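Local coordinates for protein proteolytically activated form of PPO4 Tyrosinase (Agaricus bisporus var. bisporus H97, PDB 4OUA) that catalyses the o-hydroxylation of monophenols and the oxidation of o-diphenols to o-quinones at a two-copper centre, the first step of melanin synthesis, at residues T29-A34 with I108-F112; Q39-Q43 with R167-P172; V94-E98 with L126-Y130. One frame throughout, in Å; residues are numbered along the deposited sequence.

Contact 1: residues T29-A34 with I108-F112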
ATOM      1  N   THR A  29      -2.543  17.515  -6.953  1.00 32.76           N
ATOM      2  CA  THR A  29      -1.449  18.077  -7.738  1.00 29.76           C
ATOM      3  C   THR A  29      -0.093  17.622  -7.209  1.00 31.96           C
ATOM      4  O   THR A  29       0.787  17.239  -7.981  1.00 33.66           O
ATOM      5  CB  THR A  29      -1.483  19.615  -7.740  1.00 31.68           C
ATOM      6  OG1 THR A  29      -2.612  20.072  -8.495  1.00 29.81           O
ATOM      7  CG2 THR A  29      -0.210  20.172  -8.356  1.00 31.79           C
ATOM      8  N   LEU A  30       0.069  17.669  -5.891  1.00 32.53           N
ATOM      9  CA  LEU A  30       1.327  17.282  -5.264  1.00 36.67           C
ATOM     10  C   LEU A  30       1.600  15.796  -5.451  1.00 32.47           C
ATOM     11  O   LEU A  30       2.749  15.381  -5.599  1.00 34.39           O
ATOM     12  CB  LEU A  30       1.319  17.630  -3.774  1.00 36.44           C
ATOM     13  CG  LEU A  30       1.479  19.110  -3.420  1.00 38.41           C
ATOM     14  CD1 LEU A  30       1.482  19.307  -1.910  1.00 36.11           C
ATOM     15  CD2 LEU A  30       2.750  19.672  -4.039  1.00 36.48           C
ATOM     16  N   TYR A  31       0.536  15.002  -5.450  1.00 32.72           N
ATOM     17  CA  TYR A  31       0.659  13.557  -5.595  1.00 31.34           C
ATOM     18  C   TYR A  31       1.064  13.181  -7.019  1.00 27.87           C
ATOM     19  O   TYR A  31       1.921  12.324  -7.224  1.00 26.49           O
ATOM     20  CB  TYR A  31      -0.651  12.867  -5.209  1.00 26.69           C
ATOM     21  CG  TYR A  31      -0.529  11.369  -5.054  1.00 28.14           C
ATOM     22  CD1 TYR A  31      -0.007  10.813  -3.893  1.00 28.46           C
ATOM     23  CD2 TYR A  31      -0.934  10.509  -6.068  1.00 28.43           C
ATOM     24  CE1 TYR A  31       0.108   9.444  -3.745  1.00 27.73           C
ATOM     25  CE2 TYR A  31      -0.822   9.138  -5.929  1.00 28.46           C
ATOM     26  CZ  TYR A  31      -0.301   8.611  -4.764  1.00 31.61           C
ATOM     27  OH  TYR A  31      -0.184   7.248  -4.618  1.00 28.97           O
ATOM     28  N   ILE A  32       0.444  13.831  -8.000  1.00 28.93           N
ATOM     29  CA  ILE A  32       0.749  13.579  -9.405  1.00 29.70           C
ATOM     30  C   ILE A  32       2.166  14.024  -9.755  1.00 33.34           C
ATOM     31  O   ILE A  32       2.853  13.378 -10.549  1.00 31.65           O
ATOM     32  CB  ILE A  32      -0.245  14.295 -10.336  1.00 32.09           C
ATOM     33  CG1 ILE A  32      -1.677  13.842 -10.045  1.00 31.68           C
ATOM     34  CG2 ILE A  32       0.115  14.045 -11.793  1.00 29.81           C
ATOM     35  CD1 ILE A  32      -1.911  12.366 -10.272  1.00 30.12           C
ATOM     36  N   ARG A  33       2.599  15.131  -9.162  1.00 32.77           N
ATOM     37  CA  ARG A  33       3.945  15.638  -9.391  1.00 33.16           C
ATOM     38  C   ARG A  33       4.994  14.761  -8.713  1.00 36.46           C
ATOM     39  O   ARG A  33       5.984  14.374  -9.331  1.00 34.08           O
ATOM     40  CB  ARG A  33       4.071  17.079  -8.892  1.00 30.80           C
ATOM     41  CG  ARG A  33       3.277  18.094  -9.698  1.00 30.68           C
ATOM     42  CD  ARG A  33       3.714  18.112 -11.154  1.00 30.98           C
ATOM     43  NE  ARG A  33       3.283  19.327 -11.841  1.00 37.26           N
ATOM     44  CZ  ARG A  33       3.470  19.563 -13.137  1.00 35.26           C
ATOM     45  NH1 ARG A  33       4.078  18.662 -13.898  1.00 27.66           N
ATOM     46  NH2 ARG A  33       3.045  20.698 -13.674  1.00 32.62           N
ATOM     47  N   ALA A  34       4.768  14.452  -7.438  1.00 34.21           N
ATOM     48  CA  ALA A  34       5.733  13.694  -6.650  1.00 30.81           C
ATOM     49  C   ALA A  34       5.844  12.255  -7.133  1.00 34.22           C
ATOM     50  O   ALA A  34       6.929  11.673  -7.133  1.00 41.68           O
ATOM     51  CB  ALA A  34       5.359  13.729  -5.177  1.00 33.62           C
ATOM     52  N   ILE A 108       8.605  19.628  -4.726  1.00 43.70           N
ATOM     53  CA  ILE A 108       7.587  20.059  -5.673  1.00 43.72           C
ATOM     54  C   ILE A 108       6.945  21.363  -5.218  1.00 44.35           C
ATOM     55  O   ILE A 108       6.719  22.269  -6.020  1.00 41.44           O
ATOM     56  CB  ILE A 108       6.490  18.992  -5.847  1.00 37.09           C
ATOM     57  CG1 ILE A 108       7.082  17.711  -6.438  1.00 37.81           C
ATOM     58  CG2 ILE A 108       5.369  19.523  -6.726  1.00 37.46           C
ATOM     59  CD1 ILE A 108       7.756  17.908  -7.777  1.00 36.60           C
ATOM     60  N   ALA A 109       6.666  21.453  -3.920  1.00 41.72           N
ATOM     61  CA  ALA A 109       5.983  22.610  -3.349  1.00 38.69           C
ATOM     62  C   ALA A 109       6.840  23.872  -3.395  1.00 44.45           C
ATOM     63  O   ALA A 109       6.346  24.972  -3.150  1.00 46.89           O
ATOM     64  CB  ALA A 109       5.567  22.314  -1.918  1.00 44.40           C
ATOM     65  N   LYS A 110       8.122  23.707  -3.706  1.00 51.14           N
ATOM     66  CA  LYS A 110       9.041  24.837  -3.800  1.00 45.11           C
ATOM     67  C   LYS A 110       9.096  25.390  -5.219  1.00 44.88           C
ATOM     68  O   LYS A 110       9.586  26.495  -5.445  1.00 51.89           O
ATOM     69  CB  LYS A 110      10.444  24.433  -3.343  1.00 43.27           C
ATOM     70  CG  LYS A 110      10.493  23.875  -1.931  1.00 56.80           C
ATOM     71  CD  LYS A 110       9.766  24.790  -0.956  1.00 64.26           C
ATOM     72  CE  LYS A 110       9.631  24.145   0.415  1.00 61.48           C
ATOM     73  NZ  LYS A 110       8.812  24.980   1.337  1.00 51.43           N
ATOM     74  N   LYS A 111       8.592  24.615  -6.174  1.00 48.76           N
ATOM     75  CA  LYS A 111       8.584  25.031  -7.572  1.00 42.70           C
ATOM     76  C   LYS A 111       7.406  25.952  -7.874  1.00 43.78           C
ATOM     77  O   LYS A 111       7.385  26.629  -8.900  1.00 43.22           O
ATOM     78  CB  LYS A 111       8.540  23.812  -8.496  1.00 42.58           C
ATOM     79  CG  LYS A 111       9.741  22.891  -8.376  1.00 47.55           C
ATOM     80  CD  LYS A 111       9.675  21.770  -9.402  1.00 52.02           C
ATOM     81  CE  LYS A 111      10.826  20.795  -9.226  1.00 59.35           C
ATOM     82  NZ  LYS A 111      10.812  20.166  -7.876  1.00 60.06           N
ATOM     83  N   PHE A 112       6.424  25.967  -6.980  1.00 42.55           N
ATOM     84  CA  PHE A 112       5.271  26.840  -7.146  1.00 41.00           C
ATOM     85  C   PHE A 112       5.683  28.294  -6.957  1.00 45.17           C
ATOM     86  O   PHE A 112       6.448  28.620  -6.049  1.00 48.14           O
ATOM     87  CB  PHE A 112       4.159  26.464  -6.165  1.00 42.90           C
ATOM     88  CG  PHE A 112       3.451  25.187  -6.515  1.00 42.37           C
ATOM     89  CD1 PHE A 112       3.900  23.972  -6.025  1.00 45.66           C
ATOM     90  CD2 PHE A 112       2.335  25.201  -7.336  1.00 39.83           C
ATOM     91  CE1 PHE A 112       3.250  22.793  -6.347  1.00 35.79           C
ATOM     92  CE2 PHE A 112       1.682  24.027  -7.662  1.00 40.81           C
ATOM     93  CZ  PHE A 112       2.140  22.821  -7.165  1.00 35.97           C
TER
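I108, near the end of helix 86-109, packs against helix 25-39 in a buried helix-to-helix contact that belongs to the helical framework of the tyrosinase fold. Helix 86-109 carries the copper ligand H90 near its start; this contact is at its other end, away from the metal site. Its chemistry is apolar throughout. The first bond of the I108 side chain points toward the other helix, and the side chain crosses R33 at about a right angle. CG2 of I108 meets CB of R33 at 3.5 Å, and CD1 of I108 comes to 3.9 Å from the same CB. Only the aliphatic root of R33 is used here; the guanidinium end leads away, which lets an arginine line a buried seam. L30 slides past I108 in the opposite sense and spends one branch on three neighbours: its CD2 lies 3.8 Å from CG2 of I108, 4.4 Å from CB of A109 and 3.9 Å from CE1 of F112. The small A34 sits where the backbones come nearest, its CA 6.7 Å from CA of I108. Beyond the turn, F112 offers the edge of its ring to T29, whose CG2 lies near the ring plane, 3.7 Å from CZ. In T29 this methyl stands anti to the backbone N (chi1 -69° for OG1), which presents carbon to the ring and leaves OG1 to hydrogen-bond T152 N and E25 O. Replacing I108 by an alanine would probably open a gap between the helices and deprive L30 CD2 and R33 CB of the branch they share. Around the seam, W119 of helix 116-125 stacks on F112 and also touches T29 and L30, A122 of the same helix touches L30, and I151 of strand 148-152 packs on T29 and R33.

Contact 2: residues Q39-Q43 with R167-P172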
ATOM      1  N   GLN A  39       9.089   8.248 -10.037  1.00 36.82           N
ATOM      2  CA  GLN A  39       9.061   7.282 -11.129  1.00 37.52           C
ATOM      3  C   GLN A  39      10.147   7.600 -12.151  1.00 37.44           C
ATOM      4  O   GLN A  39      10.643   6.712 -12.843  1.00 39.84           O
ATOM      5  CB  GLN A  39       7.691   7.263 -11.811  1.00 35.10           C
ATOM      6  CG  GLN A  39       6.585   6.624 -10.991  1.00 37.43           C
ATOM      7  CD  GLN A  39       5.278   6.524 -11.759  1.00 42.32           C
ATOM      8  OE1 GLN A  39       5.165   7.022 -12.881  1.00 36.52           O
ATOM      9  NE2 GLN A  39       4.285   5.875 -11.158  1.00 35.14           N
ATOM     10  N   ASP A  40      10.512   8.875 -12.237  1.00 35.30           N
ATOM     11  CA  ASP A  40      11.508   9.320 -13.204  1.00 36.90           C
ATOM     12  C   ASP A  40      12.918   9.295 -12.623  1.00 39.17           C
ATOM     13  O   ASP A  40      13.890   9.538 -13.337  1.00 48.82           O
ATOM     14  CB  ASP A  40      11.171  10.725 -13.708  1.00 31.17           C
ATOM     15  CG  ASP A  40       9.878  10.764 -14.504  1.00 37.56           C
ATOM     16  OD1 ASP A  40       9.545   9.752 -15.156  1.00 39.44           O
ATOM     17  OD2 ASP A  40       9.192  11.808 -14.478  1.00 37.85           O
ATOM     18  N   LYS A  41      13.028   9.002 -11.331  1.00 33.95           N
ATOM     19  CA  LYS A  41      14.332   8.880 -10.688  1.00 32.45           C
ATOM     20  C   LYS A  41      15.085   7.656 -11.201  1.00 36.42           C
ATOM     21  O   LYS A  41      14.479   6.705 -11.692  1.00 32.21           O
ATOM     22  CB  LYS A  41      14.186   8.796  -9.167  1.00 39.35           C
ATOM     23  CG  LYS A  41      13.840  10.110  -8.487  1.00 37.83           C
ATOM     24  CD  LYS A  41      13.770   9.932  -6.977  1.00 37.48           C
ATOM     25  CE  LYS A  41      13.410  11.232  -6.274  1.00 42.76           C
ATOM     26  NZ  LYS A  41      13.196  11.029  -4.813  1.00 44.71           N
ATOM     27  N   ASP A  42      16.409   7.694 -11.087  1.00 37.87           N
ATOM     28  CA  ASP A  42      17.250   6.568 -11.476  1.00 33.35           C
ATOM     29  C   ASP A  42      16.902   5.337 -10.644  1.00 37.40           C
ATOM     30  O   ASP A  42      16.765   5.423  -9.424  1.00 40.49           O
ATOM     31  CB  ASP A  42      18.727   6.931 -11.314  1.00 29.00           C
ATOM     32  CG  ASP A  42      19.650   5.760 -11.577  1.00 36.79           C
ATOM     33  OD1 ASP A  42      19.323   4.920 -12.439  1.00 51.04           O
ATOM     34  OD2 ASP A  42      20.710   5.682 -10.919  1.00 47.87           O
ATOM     35  N   GLN A  43      16.758   4.192 -11.304  1.00 34.32           N
ATOM     36  CA  GLN A  43      16.312   2.978 -10.628  1.00 35.21           C
ATOM     37  C   GLN A  43      17.322   2.453  -9.612  1.00 37.92           C
ATOM     38  O   GLN A  43      17.005   1.572  -8.815  1.00 39.81           O
ATOM     39  CB  GLN A  43      15.993   1.890 -11.655  1.00 35.33           C
ATOM     40  CG  GLN A  43      14.692   2.127 -12.405  1.00 36.76           C
ATOM     41  CD  GLN A  43      14.338   0.989 -13.338  1.00 34.21           C
ATOM     42  OE1 GLN A  43      13.229   0.929 -13.872  1.00 29.64           O
ATOM     43  NE2 GLN A  43      15.281   0.077 -13.540  1.00 33.65           N
ATOM     44  N   ARG A 167       0.092   3.546 -14.520  1.00 35.22           N
ATOM     45  CA  ARG A 167       1.146   2.567 -14.749  1.00 33.90           C
ATOM     46  C   ARG A 167       2.532   3.143 -14.487  1.00 37.47           C
ATOM     47  O   ARG A 167       2.734   4.354 -14.566  1.00 40.84           O
ATOM     48  CB  ARG A 167       1.069   2.049 -16.186  1.00 38.17           C
ATOM     49  CG  ARG A 167       1.316   3.135 -17.228  1.00 31.41           C
ATOM     50  CD  ARG A 167       1.012   2.655 -18.634  1.00 23.86           C
ATOM     51  NE  ARG A 167      -0.396   2.313 -18.809  1.00 33.81           N
ATOM     52  CZ  ARG A 167      -1.342   3.180 -19.155  1.00 33.62           C
ATOM     53  NH1 ARG A 167      -1.037   4.455 -19.359  1.00 27.49           N
ATOM     54  NH2 ARG A 167      -2.598   2.773 -19.294  1.00 38.78           N
ATOM     55  N   TYR A 168       3.482   2.268 -14.175  1.00 33.80           N
ATOM     56  CA  TYR A 168       4.882   2.666 -14.083  1.00 30.64           C
ATOM     57  C   TYR A 168       5.640   2.215 -15.325  1.00 36.93           C
ATOM     58  O   TYR A 168       5.448   1.098 -15.809  1.00 37.09           O
ATOM     59  CB  TYR A 168       5.542   2.086 -12.831  1.00 30.79           C
ATOM     60  CG  TYR A 168       7.046   2.247 -12.821  1.00 31.68           C
ATOM     61  CD1 TYR A 168       7.628   3.499 -12.667  1.00 34.04           C
ATOM     62  CD2 TYR A 168       7.883   1.151 -12.970  1.00 32.44           C
ATOM     63  CE1 TYR A 168       9.002   3.655 -12.660  1.00 29.66           C
ATOM     64  CE2 TYR A 168       9.260   1.296 -12.964  1.00 32.33           C
ATOM     65  CZ  TYR A 168       9.813   2.550 -12.808  1.00 33.23           C
ATOM     66  OH  TYR A 168      11.181   2.701 -12.802  1.00 35.37           O
ATOM     67  N   SER A 169       6.498   3.088 -15.841  1.00 31.10           N
ATOM     68  CA  SER A 169       7.315   2.754 -16.999  1.00 34.45           C
ATOM     69  C   SER A 169       8.725   2.382 -16.563  1.00 36.49           C
ATOM     70  O   SER A 169       9.451   3.211 -16.020  1.00 38.45           O
ATOM     71  CB  SER A 169       7.358   3.922 -17.989  1.00 39.01           C
ATOM     72  OG  SER A 169       6.059   4.260 -18.445  1.00 38.24           O
ATOM     73  N   PHE A 170       9.105   1.128 -16.793  1.00 36.45           N
ATOM     74  CA  PHE A 170      10.442   0.667 -16.444  1.00 35.61           C
ATOM     75  C   PHE A 170      11.496   1.340 -17.320  1.00 43.33           C
ATOM     76  O   PHE A 170      11.298   1.517 -18.522  1.00 40.73           O
ATOM     77  CB  PHE A 170      10.543  -0.854 -16.575  1.00 34.70           C
ATOM     78  CG  PHE A 170       9.739  -1.608 -15.552  1.00 40.04           C
ATOM     79  CD1 PHE A 170       8.424  -1.962 -15.806  1.00 41.81           C
ATOM     80  CD2 PHE A 170      10.301  -1.966 -14.338  1.00 39.28           C
ATOM     81  CE1 PHE A 170       7.684  -2.656 -14.866  1.00 39.86           C
ATOM     82  CE2 PHE A 170       9.567  -2.660 -13.394  1.00 35.20           C
ATOM     83  CZ  PHE A 170       8.257  -3.005 -13.658  1.00 34.69           C
ATOM     84  N   HIS A 171      12.612   1.716 -16.705  1.00 43.22           N
ATOM     85  CA  HIS A 171      13.713   2.344 -17.424  1.00 35.57           C
ATOM     86  C   HIS A 171      15.047   2.043 -16.748  1.00 37.91           C
ATOM     87  O   HIS A 171      15.526   2.819 -15.923  1.00 49.24           O
ATOM     88  CB  HIS A 171      13.495   3.858 -17.528  1.00 37.77           C
ATOM     89  CG  HIS A 171      13.130   4.509 -16.229  1.00 39.72           C
ATOM     90  ND1 HIS A 171      14.070   4.887 -15.295  1.00 38.35           N
ATOM     91  CD2 HIS A 171      11.927   4.846 -15.708  1.00 38.55           C
ATOM     92  CE1 HIS A 171      13.463   5.431 -14.257  1.00 37.86           C
ATOM     93  NE2 HIS A 171      12.161   5.417 -14.481  1.00 36.10           N
ATOM     94  N   PRO A 172      15.652   0.902 -17.103  1.00 35.85           N
ATOM     95  CA  PRO A 172      15.086  -0.039 -18.070  1.00 36.73           C
ATOM     96  C   PRO A 172      14.322  -1.169 -17.391  1.00 44.53           C
ATOM     97  O   PRO A 172      14.115  -1.129 -16.177  1.00 45.34           O
ATOM     98  CB  PRO A 172      16.328  -0.577 -18.773  1.00 40.42           C
ATOM     99  CG  PRO A 172      17.350  -0.620 -17.672  1.00 35.82           C
ATOM    100  CD  PRO A 172      17.027   0.525 -16.725  1.00 34.50           C
TER
HETATM  101  O   HOH W   1       6.600   6.009 -15.076  1.00 33.58           O
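Q43 and Y168 cross obliquely, with amide and ring planes 34° apart, and the phenol oxygen meets the amide oxygen: Y168 OH donates to Q43 OE1 at 2.9 Å, in the carbonyl plane and on a lone pair. The same oxygen takes a second bond, from H171 N at 3.0 Å, but this donor stands well above the carbonyl plane. Q43 is extended beyond CG, and at the far side of its amide NE2 gives a hydrogen bond to P172 O at 3.1 Å. One glutamine thus serves as acceptor and donor to the backbone on both sides of the cis H171-P172 peptide, a task that needs both halves of an amide. Q39 and Y168 meet differently. They slide past each other in opposite directions with planes 73° apart, and CG of Q39 touches CD1 of Y168 at 3.7 Å. The Q39 amide reaches on: a water donates to its OE1 at 2.8 Å and accepts from S169 N, while its NE2 bonds P164 O. H171 is turned so that CG lies between its backbone N and carbonyl carbon (chi1 49°), which folds the imidazole back over the Q39-Q43 loop. There NE2 donates to Q39 O at 2.6 Å, with the oxygen in the ring plane and the donor nearly in line with the C=O bond. K41 O lies at the ring's CE1 edge, and Q43 OE1 lies over one face. F49 and F50 of helix 49-54 pack against Y168, and F170 extends the aromatic layer toward F177 and F274. This is loop-to-loop bracing in the copper-binding domain, with side-chain bonds, most of them to backbone groups, and not strand pairing; the side chain of F170 lies about 11 Å from that of H56, a copper ligand.

Contact 3: residues V94-E98 with L126-Y130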
ATOM      1  N   VAL A  94       4.234   0.792   3.699  1.00 30.30           N
ATOM      2  CA  VAL A  94       3.564   1.980   3.189  1.00 31.75           C
ATOM      3  C   VAL A  94       4.168   3.236   3.816  1.00 36.74           C
ATOM      4  O   VAL A  94       4.142   4.315   3.224  1.00 39.82           O
ATOM      5  CB  VAL A  94       2.048   1.942   3.471  1.00 32.90           C
ATOM      6  CG1 VAL A  94       1.364   3.169   2.889  1.00 26.12           C
ATOM      7  CG2 VAL A  94       1.436   0.669   2.909  1.00 33.95           C
ATOM      8  N   SER A  95       4.721   3.084   5.015  1.00 33.02           N
ATOM      9  CA  SER A  95       5.289   4.210   5.749  1.00 35.70           C
ATOM     10  C   SER A  95       6.533   4.771   5.070  1.00 37.58           C
ATOM     11  O   SER A  95       6.702   5.989   4.982  1.00 34.69           O
ATOM     12  CB  SER A  95       5.622   3.794   7.180  1.00 30.54           C
ATOM     13  OG  SER A  95       4.458   3.353   7.851  1.00 45.41           O
ATOM     14  N   ILE A  96       7.404   3.886   4.598  1.00 30.66           N
ATOM     15  CA  ILE A  96       8.612   4.323   3.910  1.00 31.72           C
ATOM     16  C   ILE A  96       8.241   4.950   2.573  1.00 34.26           C
ATOM     17  O   ILE A  96       8.837   5.943   2.156  1.00 33.61           O
ATOM     18  CB  ILE A  96       9.604   3.165   3.685  1.00 35.28           C
ATOM     19  CG1 ILE A  96      10.912   3.697   3.095  1.00 39.01           C
ATOM     20  CG2 ILE A  96       9.000   2.099   2.784  1.00 32.27           C
ATOM     21  CD1 ILE A  96      11.579   4.750   3.955  1.00 35.24           C
ATOM     22  N   TYR A  97       7.244   4.371   1.913  1.00 34.94           N
ATOM     23  CA  TYR A  97       6.755   4.900   0.646  1.00 31.51           C
ATOM     24  C   TYR A  97       6.153   6.285   0.833  1.00 30.32           C
ATOM     25  O   TYR A  97       6.511   7.228   0.130  1.00 32.12           O
ATOM     26  CB  TYR A  97       5.716   3.962   0.034  1.00 33.15           C
ATOM     27  CG  TYR A  97       5.234   4.396  -1.330  1.00 30.00           C
ATOM     28  CD1 TYR A  97       5.946   4.066  -2.474  1.00 33.35           C
ATOM     29  CD2 TYR A  97       4.066   5.133  -1.474  1.00 30.10           C
ATOM     30  CE1 TYR A  97       5.509   4.458  -3.727  1.00 37.00           C
ATOM     31  CE2 TYR A  97       3.621   5.530  -2.721  1.00 30.23           C
ATOM     32  CZ  TYR A  97       4.344   5.189  -3.843  1.00 36.16           C
ATOM     33  OH  TYR A  97       3.901   5.585  -5.083  1.00 36.98           O
ATOM     34  N   GLU A  98       5.230   6.391   1.783  1.00 32.14           N
ATOM     35  CA  GLU A  98       4.599   7.660   2.123  1.00 32.48           C
ATOM     36  C   GLU A  98       5.644   8.698   2.523  1.00 37.73           C
ATOM     37  O   GLU A  98       5.522   9.876   2.186  1.00 34.77           O
ATOM     38  CB  GLU A  98       3.590   7.463   3.254  1.00 29.32           C
ATOM     39  CG  GLU A  98       2.852   8.722   3.660  1.00 32.52           C
ATOM     40  CD  GLU A  98       1.936   8.501   4.848  1.00 41.72           C
ATOM     41  OE1 GLU A  98       2.390   7.907   5.851  1.00 41.75           O
ATOM     42  OE2 GLU A  98       0.760   8.916   4.777  1.00 43.69           O
ATOM     43  N   LEU A 126       0.431  15.981   3.381  1.00 33.29           N
ATOM     44  CA  LEU A 126       0.263  14.938   2.376  1.00 35.47           C
ATOM     45  C   LEU A 126       0.500  13.541   2.944  1.00 33.82           C
ATOM     46  O   LEU A 126       1.526  13.275   3.569  1.00 32.39           O
ATOM     47  CB  LEU A 126       1.200  15.177   1.192  1.00 33.65           C
ATOM     48  CG  LEU A 126       1.066  14.163   0.055  1.00 23.97           C
ATOM     49  CD1 LEU A 126      -0.364  14.132  -0.463  1.00 29.55           C
ATOM     50  CD2 LEU A 126       2.039  14.477  -1.067  1.00 27.40           C
ATOM     51  N   ARG A 127      -0.465  12.656   2.717  1.00 31.35           N
ATOM     52  CA  ARG A 127      -0.376  11.269   3.156  1.00 30.16           C
ATOM     53  C   ARG A 127      -0.903  10.347   2.062  1.00 26.15           C
ATOM     54  O   ARG A 127      -1.627  10.787   1.171  1.00 26.88           O
ATOM     55  CB  ARG A 127      -1.163  11.057   4.452  1.00 34.70           C
ATOM     56  CG  ARG A 127      -0.696  11.898   5.629  1.00 28.04           C
ATOM     57  CD  ARG A 127       0.678  11.469   6.113  1.00 29.40           C
ATOM     58  NE  ARG A 127       1.044  12.132   7.361  1.00 35.82           N
ATOM     59  CZ  ARG A 127       1.583  13.345   7.431  1.00 35.04           C
ATOM     60  NH1 ARG A 127       1.818  14.033   6.323  1.00 33.24           N
ATOM     61  NH2 ARG A 127       1.886  13.873   8.609  1.00 34.86           N
ATOM     62  N   GLN A 128      -0.548   9.070   2.134  1.00 27.85           N
ATOM     63  CA  GLN A 128      -0.986   8.108   1.128  1.00 30.70           C
ATOM     64  C   GLN A 128      -2.478   7.804   1.248  1.00 33.15           C
ATOM     65  O   GLN A 128      -2.919   7.212   2.234  1.00 32.03           O
ATOM     66  CB  GLN A 128      -0.178   6.814   1.236  1.00 32.73           C
ATOM     67  CG  GLN A 128      -0.618   5.726   0.264  1.00 38.40           C
ATOM     68  CD  GLN A 128      -0.521   6.158  -1.189  1.00 32.03           C
ATOM     69  OE1 GLN A 128      -1.467   5.995  -1.961  1.00 28.97           O
ATOM     70  NE2 GLN A 128       0.627   6.706  -1.569  1.00 30.97           N
ATOM     71  N   PRO A 129      -3.261   8.207   0.235  1.00 33.85           N
ATOM     72  CA  PRO A 129      -4.705   7.945   0.201  1.00 33.72           C
ATOM     73  C   PRO A 129      -5.007   6.453   0.114  1.00 31.13           C
ATOM     74  O   PRO A 129      -4.164   5.687  -0.353  1.00 31.20           O
ATOM     75  CB  PRO A 129      -5.163   8.672  -1.066  1.00 29.66           C
ATOM     76  CG  PRO A 129      -3.951   8.713  -1.930  1.00 30.63           C
ATOM     77  CD  PRO A 129      -2.796   8.886  -0.985  1.00 32.32           C
ATOM     78  N   TYR A 130      -6.192   6.047   0.558  1.00 35.18           N
ATOM     79  CA  TYR A 130      -6.551   4.633   0.546  1.00 29.67           C
ATOM     80  C   TYR A 130      -7.715   4.359  -0.395  1.00 32.68           C
ATOM     81  O   TYR A 130      -8.581   5.210  -0.602  1.00 34.85           O
ATOM     82  CB  TYR A 130      -6.889   4.146   1.959  1.00 27.12           C
ATOM     83  CG  TYR A 130      -8.098   4.809   2.584  1.00 29.86           C
ATOM     84  CD1 TYR A 130      -9.381   4.353   2.315  1.00 25.45           C
ATOM     85  CD2 TYR A 130      -7.954   5.882   3.454  1.00 29.72           C
ATOM     86  CE1 TYR A 130     -10.485   4.953   2.885  1.00 31.03           C
ATOM     87  CE2 TYR A 130      -9.055   6.487   4.031  1.00 29.47           C
ATOM     88  CZ  TYR A 130     -10.318   6.019   3.742  1.00 34.20           C
ATOM     89  OH  TYR A 130     -11.418   6.616   4.312  1.00 38.59           O
TER
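The Y97 ring has the end of the Q128 amide at its edge, close to the ring plane, with the two planes 53° apart, while W279 stacks against the ring. Which end, oxygen or nitrogen, faces the ring is uncertain. Y97 comes from helix 86-109, its CG anti to the backbone N (chi1 -176°), and that torsion swings the ring across to the 126-130 loop. Q128 likewise has CG anti to its backbone N, which sets CG 4.2 Å from CG1 of V94; the bend at chi2 then turns the amide toward the ring. Valine suits this place, being compact and apolar and lying about 4 Å from the side chain of the copper ligand H282. The second flat group, the guanidinium of R127, stands nearly perpendicular to the carboxylate of E98, with planes 84° apart. R127 NH1 donates to L126 O at 2.9 Å, from above the carbonyl plane, and NE bonds N348 O. E98 stretches out straight and appears to accept from Q128 N, OE2 to N 3.0 Å, although the place of OE2 is less sure; its other oxygen, OE1, forms a salt bridge with R15. A buried carboxylate would probably be stabilised by that arginine and by the nearby R127, which is not itself salt-bridged to it. The chemistry therefore implies a polar patch within the core: the E98 charge is met by R15, and Q128 N probably ties the loop to the helix.

Contacts 1 and 3 share helix 86-109, one near its end and the other in its middle, with centres 15 Å apart. They also touch: L30 packs on L126, and Y31 of helix 25-39 lies against P129 and probably hydrogen-bonds the amide of Q128. The centre of contact 2 lies about 18 Å from that of contact 1 and about 19 Å from that of contact 3, touching neither, but it starts where helix 25-39 ends. Along the chain, contact 3 is nested within the loop closed by contact 2, while contact 1 crosses both. Contact 1 thus fastens helix 25-39 to helix 86-109, and contact 2, loop to loop, fastens what follows it to the 167-172 segment.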